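Local coordinates for protein probable AP endonuclease (African swine fever virus, PDB 6KI3) that probably cleaves DNA on the 5' side of abasic sites during repair, using zinc ions, and also removes mismatched nucleotides as a 3'-5' exonuclease, at residues F50-G53 / V58-I61; D64-L69 / K110-K115; Y86-W91 / Q103-I108. One frame throughout, in Å; residues are numbered along the deposited sequence.

Interaction 1 (F50-G53 / V58-I61). With nucleotides of chain C.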
loop_
_atom_site.group_PDB
_atom_site.type_symbol
_atom_site.label_atom_id
_atom_site.label_comp_id
_atom_site.label_asym_id
_atom_site.label_seq_id
_atom_site.Cartn_x
_atom_site.Cartn_y
_atom_site.Cartn_z
ATOM N N PHE A 50 -4.109 -3.866 9.307
ATOM C CA PHE A 50 -3.204 -4.852 9.885
ATOM C C PHE A 50 -4.044 -5.964 10.501
ATOM O O PHE A 50 -4.832 -5.712 11.418
ATOM C CB PHE A 50 -2.303 -4.235 10.957
ATOM C CG PHE A 50 -1.227 -3.337 10.420
ATOM C CD1 PHE A 50 -0.153 -3.859 9.719
ATOM C CD2 PHE A 50 -1.269 -1.971 10.650
ATOM C CE1 PHE A 50 0.846 -3.033 9.234
ATOM C CE2 PHE A 50 -0.275 -1.142 10.170
ATOM C CZ PHE A 50 0.784 -1.673 9.461
ATOM N N ILE A 51 -3.887 -7.190 9.995
ATOM C CA ILE A 51 -4.476 -8.343 10.672
ATOM C C ILE A 51 -3.514 -8.957 11.676
ATOM O O ILE A 51 -3.920 -9.836 12.453
ATOM C CB ILE A 51 -4.936 -9.422 9.672
ATOM C CG1 ILE A 51 -3.734 -10.040 8.955
ATOM C CG2 ILE A 51 -5.924 -8.837 8.675
ATOM C CD1 ILE A 51 -4.110 -11.102 7.943
ATOM N N ALA A 52 -2.257 -8.517 11.693
ATOM C CA ALA A 52 -1.268 -9.008 12.637
ATOM C C ALA A 52 -0.256 -7.903 12.903
ATOM O O ALA A 52 -0.066 -6.999 12.085
ATOM C CB ALA A 52 -0.566 -10.269 12.117
ATOM N N GLY A 53 0.387 -7.982 14.063
ATOM C CA GLY A 53 1.431 -7.038 14.423
ATOM C C GLY A 53 0.947 -5.633 14.726
ATOM O O GLY A 53 0.057 -5.447 15.558
ATOM N N VAL A 58 2.226 -11.757 16.193
ATOM C CA VAL A 58 0.967 -12.223 16.761
ATOM C C VAL A 58 -0.169 -11.817 15.833
ATOM O O VAL A 58 -0.218 -10.677 15.361
ATOM C CB VAL A 58 0.728 -11.663 18.178
ATOM C CG1 VAL A 58 1.522 -12.456 19.203
ATOM C CG2 VAL A 58 1.098 -10.188 18.238
ATOM N N ILE A 59 -1.077 -12.755 15.567
ATOM C CA ILE A 59 -2.285 -12.443 14.815
ATOM C C ILE A 59 -3.218 -11.622 15.694
ATOM O O ILE A 59 -3.473 -11.973 16.853
ATOM C CB ILE A 59 -2.965 -13.733 14.333
ATOM C CG1 ILE A 59 -2.000 -14.564 13.484
ATOM C CG2 ILE A 59 -4.232 -13.412 13.556
ATOM C CD1 ILE A 59 -1.514 -13.857 12.238
ATOM N N ASN A 60 -3.731 -10.519 15.149
ATOM C CA ASN A 60 -4.640 -9.660 15.899
ATOM C C ASN A 60 -6.102 -10.032 15.685
ATOM O O ASN A 60 -6.898 -9.982 16.628
ATOM C CB ASN A 60 -4.430 -8.193 15.513
ATOM C CG ASN A 60 -3.006 -7.725 15.732
ATOM O OD1 ASN A 60 -2.441 -7.015 14.901
ATOM N ND2 ASN A 60 -2.417 -8.123 16.853
ATOM N N ILE A 61 -6.467 -10.407 14.459
ATOM C CA ILE A 61 -7.868 -10.621 14.122
ATOM C C ILE A 61 -8.378 -11.895 14.785
ATOM O O ILE A 61 -7.673 -12.911 14.860
ATOM C CB ILE A 61 -8.047 -10.659 12.593
ATOM C CG1 ILE A 61 -9.529 -10.702 12.218
ATOM C CG2 ILE A 61 -7.287 -11.830 11.983
ATOM C CD1 ILE A 61 -9.787 -10.422 10.755
ATOM P P DG C 3 -3.783 -0.590 14.487
ATOM O OP1 DG C 3 -4.515 -1.132 13.321
ATOM O OP2 DG C 3 -4.236 0.672 15.114
ATOM O "O5'" DG C 3 -3.737 -1.723 15.607
ATOM C "C5'" DG C 3 -2.999 -2.909 15.363
ATOM C "C4'" DG C 3 -2.870 -3.735 16.626
ATOM O "O4'" DG C 3 -1.792 -3.212 17.449
ATOM C "C3'" DG C 3 -4.112 -3.758 17.516
ATOM O "O3'" DG C 3 -4.283 -5.063 18.034
ATOM C "C2'" DG C 3 -3.758 -2.758 18.617
ATOM C "C1'" DG C 3 -2.266 -2.988 18.758
ATOM N N9 DG C 3 -1.548 -1.847 19.317
ATOM C C8 DG C 3 -1.790 -0.517 19.073
ATOM N N7 DG C 3 -0.982 0.283 19.711
ATOM C C5 DG C 3 -0.147 -0.572 20.421
ATOM C C6 DG C 3 0.929 -0.280 21.293
ATOM O O6 DG C 3 1.372 0.829 21.620
ATOM N N1 DG C 3 1.508 -1.441 21.803
ATOM C C2 DG C 3 1.098 -2.719 21.509
ATOM N N2 DG C 3 1.779 -3.713 22.097
ATOM N N3 DG C 3 0.091 -3.006 20.694
ATOM C C4 DG C 3 -0.483 -1.887 20.188
ATOM O "O5'" 3DR C 1 3.557 2.962 6.162
ATOM P P 3DR C 1 4.891 2.566 5.355
ATOM O OP1 3DR C 1 4.940 1.062 5.456
ATOM O OP2 3DR C 1 4.627 3.096 3.969
ATOM O OP3 3DR C 1 6.002 3.265 6.101
ATOM C "C2'" 3DR C 1 -0.018 1.984 8.554
ATOM C "C5'" 3DR C 1 3.209 2.312 7.382
ATOM C "C4'" 3DR C 1 2.063 3.084 8.022
ATOM O "O4'" 3DR C 1 1.099 3.406 7.018
ATOM C "C1'" 3DR C 1 -0.203 2.956 7.397
ATOM C "C3'" 3DR C 1 1.362 2.280 9.103
ATOM O "O3'" 3DR C 1 1.225 3.091 10.271
ATOM P P DA C 4 -5.624 -5.482 18.814
ATOM O OP1 DA C 4 -6.386 -6.372 17.913
ATOM O OP2 DA C 4 -6.277 -4.280 19.379
ATOM O "O5'" DA C 4 -5.068 -6.358 20.026
ATOM C "C5'" DA C 4 -4.124 -7.384 19.763
ATOM C "C4'" DA C 4 -3.385 -7.782 21.026
ATOM O "O4'" DA C 4 -2.540 -6.688 21.467
ATOM C "C3'" DA C 4 -4.276 -8.145 22.207
ATOM O "O3'" DA C 4 -3.740 -9.280 22.865
ATOM C "C2'" DA C 4 -4.233 -6.894 23.090
ATOM C "C1'" DA C 4 -2.844 -6.337 22.799
ATOM N N9 DA C 4 -2.763 -4.882 22.909
ATOM C C8 DA C 4 -3.622 -3.967 22.365
ATOM N N7 DA C 4 -3.299 -2.721 22.618
ATOM C C5 DA C 4 -2.144 -2.823 23.375
ATOM C C6 DA C 4 -1.303 -1.853 23.959
ATOM N N6 DA C 4 -1.516 -0.537 23.859
ATOM N N1 DA C 4 -0.231 -2.293 24.651
ATOM C C2 DA C 4 -0.021 -3.611 24.749
ATOM N N3 DA C 4 -0.738 -4.614 24.244
ATOM C C4 DA C 4 -1.797 -4.148 23.562
#

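Interaction 2 (D64-L69 / K110-K115)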
loop_
_atom_site.group_PDB
_atom_site.type_symbol
_atom_site.label_atom_id
_atom_site.label_comp_id
_atom_site.label_asym_id
_atom_site.label_seq_id
_atom_site.Cartn_x
_atom_site.Cartn_y
_atom_site.Cartn_z
ATOM N N ASP A 64 -14.744 -14.190 15.385
ATOM C CA ASP A 64 -15.939 -13.432 15.022
ATOM C C ASP A 64 -15.601 -12.304 14.058
ATOM O O ASP A 64 -16.385 -11.990 13.154
ATOM C CB ASP A 64 -16.615 -12.873 16.274
ATOM C CG ASP A 64 -17.115 -13.958 17.204
ATOM O OD1 ASP A 64 -17.348 -15.092 16.733
ATOM O OD2 ASP A 64 -17.280 -13.674 18.408
ATOM N N ASP A 65 -14.431 -11.685 14.233
ATOM C CA ASP A 65 -13.998 -10.642 13.312
ATOM C C ASP A 65 -13.777 -11.206 11.915
ATOM O O ASP A 65 -14.113 -10.559 10.915
ATOM C CB ASP A 65 -12.721 -9.985 13.836
ATOM C CG ASP A 65 -12.695 -8.492 13.598
ATOM O OD1 ASP A 65 -13.583 -7.986 12.881
ATOM O OD2 ASP A 65 -11.784 -7.823 14.130
ATOM N N LYS A 66 -13.221 -12.417 11.824
ATOM C CA LYS A 66 -12.950 -13.019 10.523
ATOM C C LYS A 66 -14.239 -13.313 9.765
ATOM O O LYS A 66 -14.284 -13.188 8.535
ATOM C CB LYS A 66 -12.123 -14.293 10.700
ATOM C CG LYS A 66 -10.730 -14.043 11.255
ATOM C CD LYS A 66 -10.062 -15.326 11.723
ATOM C CE LYS A 66 -9.706 -16.231 10.555
ATOM N NZ LYS A 66 -8.769 -17.312 10.968
ATOM N N VAL A 67 -15.297 -13.704 10.477
ATOM C CA VAL A 67 -16.563 -14.003 9.815
ATOM C C VAL A 67 -17.266 -12.719 9.393
ATOM O O VAL A 67 -17.791 -12.620 8.277
ATOM C CB VAL A 67 -17.453 -14.863 10.733
ATOM C CG1 VAL A 67 -18.804 -15.118 10.080
ATOM C CG2 VAL A 67 -16.758 -16.175 11.061
ATOM N N GLU A 68 -17.285 -11.713 10.271
ATOM C CA GLU A 68 -17.942 -10.455 9.932
ATOM C C GLU A 68 -17.178 -9.689 8.860
ATOM O O GLU A 68 -17.794 -8.999 8.040
ATOM C CB GLU A 68 -18.108 -9.596 11.186
ATOM C CG GLU A 68 -19.033 -10.199 12.233
ATOM C CD GLU A 68 -20.441 -10.420 11.711
ATOM O OE1 GLU A 68 -21.096 -9.430 11.322
ATOM O OE2 GLU A 68 -20.890 -11.585 11.683
ATOM N N LEU A 69 -15.846 -9.796 8.845
ATOM C CA LEU A 69 -15.061 -9.068 7.854
ATOM C C LEU A 69 -15.363 -9.556 6.443
ATOM O O LEU A 69 -15.433 -8.754 5.504
ATOM C CB LEU A 69 -13.569 -9.200 8.160
ATOM C CG LEU A 69 -12.615 -8.489 7.201
ATOM C CD1 LEU A 69 -12.970 -7.017 7.092
ATOM C CD2 LEU A 69 -11.176 -8.664 7.659
ATOM N N LYS A 110 -7.156 -15.191 2.702
ATOM C CA LYS A 110 -8.125 -15.866 1.845
ATOM C C LYS A 110 -9.397 -16.220 2.604
ATOM O O LYS A 110 -10.480 -16.260 2.011
ATOM C CB LYS A 110 -7.509 -17.125 1.231
ATOM C CG LYS A 110 -8.360 -17.746 0.131
ATOM C CD LYS A 110 -8.568 -19.237 0.349
ATOM C CE LYS A 110 -7.315 -20.028 0.010
ATOM N NZ LYS A 110 -7.462 -21.474 0.335
ATOM N N GLU A 111 -9.288 -16.475 3.911
ATOM C CA GLU A 111 -10.470 -16.809 4.699
ATOM C C GLU A 111 -11.439 -15.635 4.777
ATOM O O GLU A 111 -12.660 -15.833 4.797
ATOM C CB GLU A 111 -10.059 -17.254 6.102
ATOM C CG GLU A 111 -9.835 -18.749 6.246
ATOM N N VAL A 112 -10.919 -14.410 4.819
ATOM C CA VAL A 112 -11.736 -13.221 5.025
ATOM C C VAL A 112 -11.899 -12.413 3.744
ATOM O O VAL A 112 -12.496 -11.330 3.770
ATOM C CB VAL A 112 -11.168 -12.347 6.154
ATOM C CG1 VAL A 112 -11.042 -13.157 7.430
ATOM C CG2 VAL A 112 -9.822 -11.772 5.752
ATOM N N GLY A 113 -11.385 -12.906 2.620
ATOM C CA GLY A 113 -11.558 -12.214 1.360
ATOM C C GLY A 113 -10.667 -11.013 1.152
ATOM O O GLY A 113 -10.997 -10.147 0.336
ATOM N N ILE A 114 -9.549 -10.928 1.867
ATOM C CA ILE A 114 -8.585 -9.856 1.648
ATOM C C ILE A 114 -7.751 -10.189 0.419
ATOM O O ILE A 114 -7.285 -11.325 0.256
ATOM C CB ILE A 114 -7.709 -9.650 2.895
ATOM C CG1 ILE A 114 -8.503 -8.907 3.972
ATOM C CG2 ILE A 114 -6.436 -8.893 2.549
ATOM C CD1 ILE A 114 -7.750 -8.712 5.266
ATOM N N LYS A 115 -7.563 -9.198 -0.454
ATOM C CA LYS A 115 -6.996 -9.444 -1.774
ATOM C C LYS A 115 -5.487 -9.655 -1.762
ATOM O O LYS A 115 -4.965 -10.304 -2.675
ATOM C CB LYS A 115 -7.335 -8.284 -2.711
ATOM C CG LYS A 115 -8.810 -7.917 -2.738
ATOM C CD LYS A 115 -9.640 -8.968 -3.460
ATOM C CE LYS A 115 -11.094 -8.533 -3.572
ATOM N NZ LYS A 115 -11.913 -9.483 -4.374
HETATM O O HOH W 1 -14.509 -15.483 6.998
#

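Interaction 3 (Y86-W91 / Q103-I108). With nucleotides of chain D; nucleotides of chain B; nucleotides of chain C.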
loop_
_atom_site.group_PDB
_atom_site.type_symbol
_atom_site.label_atom_id
_atom_site.label_comp_id
_atom_site.label_asym_id
_atom_site.label_seq_id
_atom_site.Cartn_x
_atom_site.Cartn_y
_atom_site.Cartn_z
ATOM N N TYR A 86 6.062 -5.642 10.487
ATOM C CA TYR A 86 7.420 -5.204 10.203
ATOM C C TYR A 86 8.440 -6.322 10.378
ATOM O O TYR A 86 9.595 -6.151 9.973
ATOM C CB TYR A 86 7.779 -4.013 11.095
ATOM C CG TYR A 86 6.860 -2.827 10.905
ATOM C CD1 TYR A 86 6.292 -2.560 9.666
ATOM C CD2 TYR A 86 6.550 -1.983 11.963
ATOM C CE1 TYR A 86 5.449 -1.484 9.484
ATOM C CE2 TYR A 86 5.706 -0.902 11.790
ATOM C CZ TYR A 86 5.159 -0.658 10.547
ATOM O OH TYR A 86 4.316 0.414 10.360
ATOM N N LEU A 87 8.042 -7.451 10.957
ATOM C CA LEU A 87 8.921 -8.598 11.137
ATOM C C LEU A 87 8.840 -9.590 9.984
ATOM O O LEU A 87 9.506 -10.628 10.033
ATOM C CB LEU A 87 8.593 -9.324 12.447
ATOM C CG LEU A 87 8.138 -8.503 13.656
ATOM C CD1 LEU A 87 7.831 -9.418 14.832
ATOM C CD2 LEU A 87 9.176 -7.470 14.043
ATOM N N ASP A 88 8.038 -9.301 8.958
ATOM C CA ASP A 88 7.845 -10.217 7.833
ATOM C C ASP A 88 8.968 -10.023 6.813
ATOM O O ASP A 88 8.777 -9.533 5.699
ATOM C CB ASP A 88 6.475 -10.006 7.204
ATOM C CG ASP A 88 5.340 -10.428 8.117
ATOM O OD1 ASP A 88 5.577 -11.263 9.016
ATOM O OD2 ASP A 88 4.211 -9.929 7.931
ATOM N N VAL A 89 10.166 -10.429 7.220
ATOM C CA VAL A 89 11.347 -10.350 6.364
ATOM C C VAL A 89 11.734 -11.768 5.959
ATOM O O VAL A 89 12.494 -12.431 6.678
ATOM C CB VAL A 89 12.505 -9.631 7.075
ATOM C CG1 VAL A 89 13.600 -9.278 6.083
ATOM C CG2 VAL A 89 11.996 -8.385 7.789
ATOM N N PRO A 90 11.239 -12.272 4.823
ATOM C CA PRO A 90 11.475 -13.684 4.481
ATOM C C PRO A 90 12.919 -14.002 4.132
ATOM O O PRO A 90 13.283 -15.184 4.110
ATOM C CB PRO A 90 10.553 -13.918 3.273
ATOM C CG PRO A 90 9.649 -12.717 3.211
ATOM C CD PRO A 90 10.411 -11.591 3.817
ATOM N N TRP A 91 13.746 -12.997 3.856
ATOM C CA TRP A 91 15.137 -13.207 3.482
ATOM C C TRP A 91 16.102 -12.966 4.637
ATOM O O TRP A 91 17.316 -12.913 4.414
ATOM C CB TRP A 91 15.503 -12.311 2.299
ATOM C CG TRP A 91 14.943 -10.929 2.408
ATOM C CD1 TRP A 91 15.504 -9.864 3.050
ATOM C CD2 TRP A 91 13.705 -10.460 1.861
ATOM N NE1 TRP A 91 14.693 -8.761 2.936
ATOM C CE2 TRP A 91 13.581 -9.101 2.210
ATOM C CE3 TRP A 91 12.690 -11.059 1.108
ATOM C CZ2 TRP A 91 12.484 -8.331 1.832
ATOM C CZ3 TRP A 91 11.601 -10.292 0.734
ATOM C CH2 TRP A 91 11.506 -8.943 1.097
ATOM N N GLN A 103 2.975 -17.251 6.307
ATOM C CA GLN A 103 2.081 -18.273 5.777
ATOM C C GLN A 103 0.724 -18.248 6.469
ATOM O O GLN A 103 -0.300 -18.512 5.828
ATOM C CB GLN A 103 2.723 -19.653 5.913
ATOM C CG GLN A 103 2.121 -20.698 4.992
ATOM C CD GLN A 103 2.300 -20.349 3.528
ATOM O OE1 GLN A 103 3.315 -19.775 3.134
ATOM N NE2 GLN A 103 1.309 -20.691 2.712
ATOM N N GLN A 104 0.718 -17.908 7.749
ATOM C CA GLN A 104 -0.509 -17.773 8.504
ATOM C C GLN A 104 -1.352 -16.611 8.020
ATOM O O GLN A 104 -2.512 -16.750 7.839
ATOM C CB GLN A 104 -0.225 -17.609 9.986
ATOM C CG GLN A 104 0.734 -18.618 10.547
ATOM C CD GLN A 104 1.006 -18.440 12.009
ATOM O OE1 GLN A 104 2.146 -18.513 12.441
ATOM N NE2 GLN A 104 -0.038 -18.220 12.791
ATOM N N GLU A 105 -0.720 -15.480 7.781
ATOM C CA GLU A 105 -1.407 -14.283 7.302
ATOM C C GLU A 105 -2.019 -14.513 5.926
ATOM O O GLU A 105 -3.177 -14.156 5.681
ATOM C CB GLU A 105 -0.438 -13.102 7.271
ATOM C CG GLU A 105 -0.091 -12.537 8.639
ATOM C CD GLU A 105 1.008 -11.496 8.572
ATOM O OE1 GLU A 105 2.171 -11.876 8.322
ATOM O OE2 GLU A 105 0.709 -10.298 8.759
ATOM N N LEU A 106 -1.251 -15.113 5.012
ATOM C CA LEU A 106 -1.766 -15.377 3.673
ATOM C C LEU A 106 -2.982 -16.293 3.720
ATOM O O LEU A 106 -3.959 -16.077 2.993
ATOM C CB LEU A 106 -0.668 -15.983 2.800
ATOM C CG LEU A 106 0.521 -15.073 2.491
ATOM C CD1 LEU A 106 1.618 -15.851 1.785
ATOM C CD2 LEU A 106 0.082 -13.885 1.650
ATOM N N LEU A 107 -2.944 -17.318 4.575
ATOM C CA LEU A 107 -4.108 -18.183 4.736
ATOM C C LEU A 107 -5.282 -17.415 5.330
ATOM O O LEU A 107 -6.430 -17.595 4.906
ATOM C CB LEU A 107 -3.751 -19.384 5.613
ATOM N N ILE A 108 -5.011 -16.547 6.307
ATOM C CA ILE A 108 -6.072 -15.754 6.923
ATOM C C ILE A 108 -6.678 -14.792 5.909
ATOM O O ILE A 108 -7.892 -14.550 5.909
ATOM C CB ILE A 108 -5.529 -15.010 8.161
ATOM C CG1 ILE A 108 -5.190 -16.002 9.275
ATOM C CG2 ILE A 108 -6.531 -13.980 8.661
ATOM C CD1 ILE A 108 -4.445 -15.381 10.436
ATOM P P DG D 10 13.787 -9.607 15.083
ATOM O OP1 DG D 10 15.058 -10.101 14.510
ATOM O OP2 DG D 10 13.808 -8.601 16.168
ATOM O "O5'" DG D 10 12.883 -9.031 13.899
ATOM C "C5'" DG D 10 12.694 -9.796 12.716
ATOM C "C4'" DG D 10 13.025 -8.976 11.482
ATOM O "O4'" DG D 10 12.191 -7.791 11.446
ATOM C "C3'" DG D 10 14.460 -8.475 11.398
ATOM O "O3'" DG D 10 14.862 -8.413 10.038
ATOM C "C2'" DG D 10 14.373 -7.086 12.025
ATOM C "C1'" DG D 10 12.984 -6.627 11.591
ATOM N N9 DG D 10 12.328 -5.751 12.559
ATOM C C8 DG D 10 12.174 -5.973 13.905
ATOM N N7 DG D 10 11.534 -5.018 14.520
ATOM C C5 DG D 10 11.246 -4.101 13.518
ATOM C C6 DG D 10 10.567 -2.861 13.584
ATOM O O6 DG D 10 10.070 -2.309 14.574
ATOM N N1 DG D 10 10.491 -2.249 12.335
ATOM C C2 DG D 10 11.006 -2.770 11.171
ATOM N N2 DG D 10 10.834 -2.033 10.064
ATOM N N3 DG D 10 11.642 -3.931 11.096
ATOM C C4 DG D 10 11.725 -4.539 12.303
ATOM P P DC B 9 6.622 7.662 12.008
ATOM O OP1 DC B 9 6.144 8.681 11.104
ATOM O OP2 DC B 9 5.926 7.432 13.251
ATOM O "O5'" DC B 9 6.677 6.321 11.185
ATOM C "C5'" DC B 9 7.257 6.348 9.897
ATOM C "C4'" DC B 9 7.356 4.965 9.311
ATOM O "O4'" DC B 9 8.304 4.191 10.051
ATOM C "C3'" DC B 9 6.080 4.145 9.336
ATOM O "O3'" DC B 9 5.392 4.351 8.114
ATOM C "C2'" DC B 9 6.598 2.722 9.376
ATOM C "C1'" DC B 9 8.041 2.830 9.855
ATOM N N1 DC B 9 8.267 2.159 11.120
ATOM C C2 DC B 9 8.947 0.947 11.140
ATOM O O2 DC B 9 9.364 0.481 10.080
ATOM N N3 DC B 9 9.162 0.331 12.316
ATOM C C4 DC B 9 8.698 0.868 13.441
ATOM N N4 DC B 9 8.905 0.212 14.572
ATOM C C5 DC B 9 7.995 2.102 13.451
ATOM C C6 DC B 9 7.796 2.704 12.279
ATOM P P DC C 2 2.243 2.928 11.503
ATOM O OP1 DC C 2 2.198 4.188 12.277
ATOM O OP2 DC C 2 3.531 2.428 10.971
ATOM O "O5'" DC C 2 1.603 1.760 12.384
ATOM C "C5'" DC C 2 0.382 1.978 13.073
ATOM C "C4'" DC C 2 -0.166 0.670 13.607
ATOM O "O4'" DC C 2 0.737 0.138 14.612
ATOM C "C3'" DC C 2 -1.528 0.763 14.279
ATOM O "O3'" DC C 2 -2.242 -0.445 14.055
ATOM C "C2'" DC C 2 -1.162 0.946 15.751
ATOM C "C1'" DC C 2 0.094 0.090 15.871
ATOM N N1 DC C 2 1.055 0.581 16.899
ATOM C C2 DC C 2 1.779 -0.338 17.668
ATOM O O2 DC C 2 1.603 -1.549 17.484
ATOM N N3 DC C 2 2.654 0.126 18.593
ATOM C C4 DC C 2 2.816 1.439 18.760
ATOM N N4 DC C 2 3.690 1.849 19.686
ATOM C C5 DC C 2 2.090 2.392 17.985
ATOM C C6 DC C 2 1.230 1.923 17.076
#

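Interaction 1 (F50-G53 / V58-I61)
Ala52 and Ile59 form a single backbone bridge, their CA atoms 4.2 Å apart, where the loop after strand 46-49 doubles back on itself. Ile51 O serves two donors, Asn60 N at 2.8 Å and, more loosely, Ile61 N at 3.3 Å. Gly53 N adds a bond to Val58 O at 3.1 Å; the positive phi at Gly53 suits a residue without a side chain. Beside these backbone bonds, the small Ala52 CB lets Ile59 CD1 come within 3.7 Å. Ile61 has CG1 anti to its backbone N (chi1 -173°), which leaves CG2 between N and the carbonyl carbon, 4.1 Å from Ile51 CB. Asn60 turns toward the other segment, between the backbone of Ala52 and Gly53 and the DNA strand, its CB 3.6 Å from OP1 of DA4 of chain C. Phe50 instead leads to the damage site. Its CE2 lies 3.5 Å from C2' of the abasic sugar analogue 3DR1 of chain C, while C3' of that sugar and OP1 of DG3 of chain C lie at the ring edge. Backbone bonds thus hold the loop folded, while an aromatic edge and uncharged groups line the DNA backbone, consistent with contact independent of base sequence.

Interaction 2 (D64-L69 / K110-K115)
Lys66 and Leu69 pack on Val112 in an apolar helix-to-helix contact on the outer layer of a TIM barrel, joining helix 63-76 to the end of helix 96-112, the next helix along the chain. No direct hydrogen bond crosses it, and methyl groups do most of the work. Val112 is the central residue: its two branches part to serve different partners. CG1 sits 3.4 Å from Lys66 O and 3.6 Å from Lys66 CB, the two side chains crossing at about a right angle, so that the lysine contributes the aliphatic base of its chain. CG2 faces Leu69 CD2 at 3.9 Å. Leu69 sends CG anti to its own backbone nitrogen (chi1 180°), which carries CD2 across to the valine and, at 4.2 Å, to Ile114 CD1. Compact valine fits where the backbones come nearest, with the CA atoms of Lys66 and Val112 5.6 Å apart, whereas the longer Leu69 and Ile114 meet farther along, through their terminal methyls. Gly113 leaves the helix with a positive phi of 77°, a conformation that glycine adopts easily, and turns the chain toward strand 116-120; Ile114 then also packs on strand 79-83. One water joins the two backbones, donating to Lys66 O at 2.8 Å and to Glu111 O at 2.9 Å.

Interaction 3 (Y86-W91 / Q103-I108)
Glu105 and Asp88 meet carboxylate to carboxylate, the one direct touch between helix segment 103-108 and the DNA-facing loop 86-91. At the start of the helical segment, Gln103 turns to another neighbour, its NE2 donating to Lys137 O, as suits a polar side chain at a partly exposed position. Glu105 follows. Its CG lies anti to the carbonyl carbon (chi1 -74°), and the chain runs out extended, long enough to place OE1 2.8 Å from Asp88 OD2. The side chains approach from opposite directions with their carboxylate planes 55° apart. Two buried acceptors this close would repel if both were charged, so one of the two acids is probably protonated, its pKa raised by the other's charge and by burial. Asp88 OD2 also receives a weak hydrogen bond from Thr85 N. Asp88 itself centres an inverse gamma turn, with a weak bond of 2.9 Å from Val89 N to Leu87 O, and on either side of the turn's centre Leu87 and Val89 touch the DNA. Leu87 CD2 packs 3.4 Å from C8 of DG10 of chain D, and Val89 CG2 reaches O3' of the same nucleotide. Earlier in the loop, one face of the flat Tyr86 ring receives C2 of DC9 of chain B, 3.8 Å above its plane and offset toward the rim. Next on the helix, Leu106 is buried, its apolar chain packing on Ile136 and Val139. Ile108 closes the segment, facing the loop between strand 46-49 and helix 63-76. Glu105 and Leu106 of helix 96-112 pack on Leu117 of strand 116-120, while the loop leading out of strand 79-83 folds over Leu119 of that strand and back against the helix at Phe101 and Ile102.

Overall arrangement
All three contacts lie within a single TIM barrel. Interaction 1 closes first along the chain, in the loop between strand 46-49 and helix 63-76; interaction 2 then spans the stretch that contains interaction 3, and these two share helix 96-112. The centre of interaction 1 is about 12 Å from that of interaction 2 and about 11 Å from that of interaction 3; the centres of interactions 2 and 3 are about 17 Å apart. Interaction 1 touches both of the others: Ile61 and Ile51 continue into the apolar packing of interaction 2, while Ala52 rests on Glu105 and Ile59 on Ile108, which Lys66 also reaches. Packing in the helical layer around the barrel strands thereby connects physically with two loops that face the DNA.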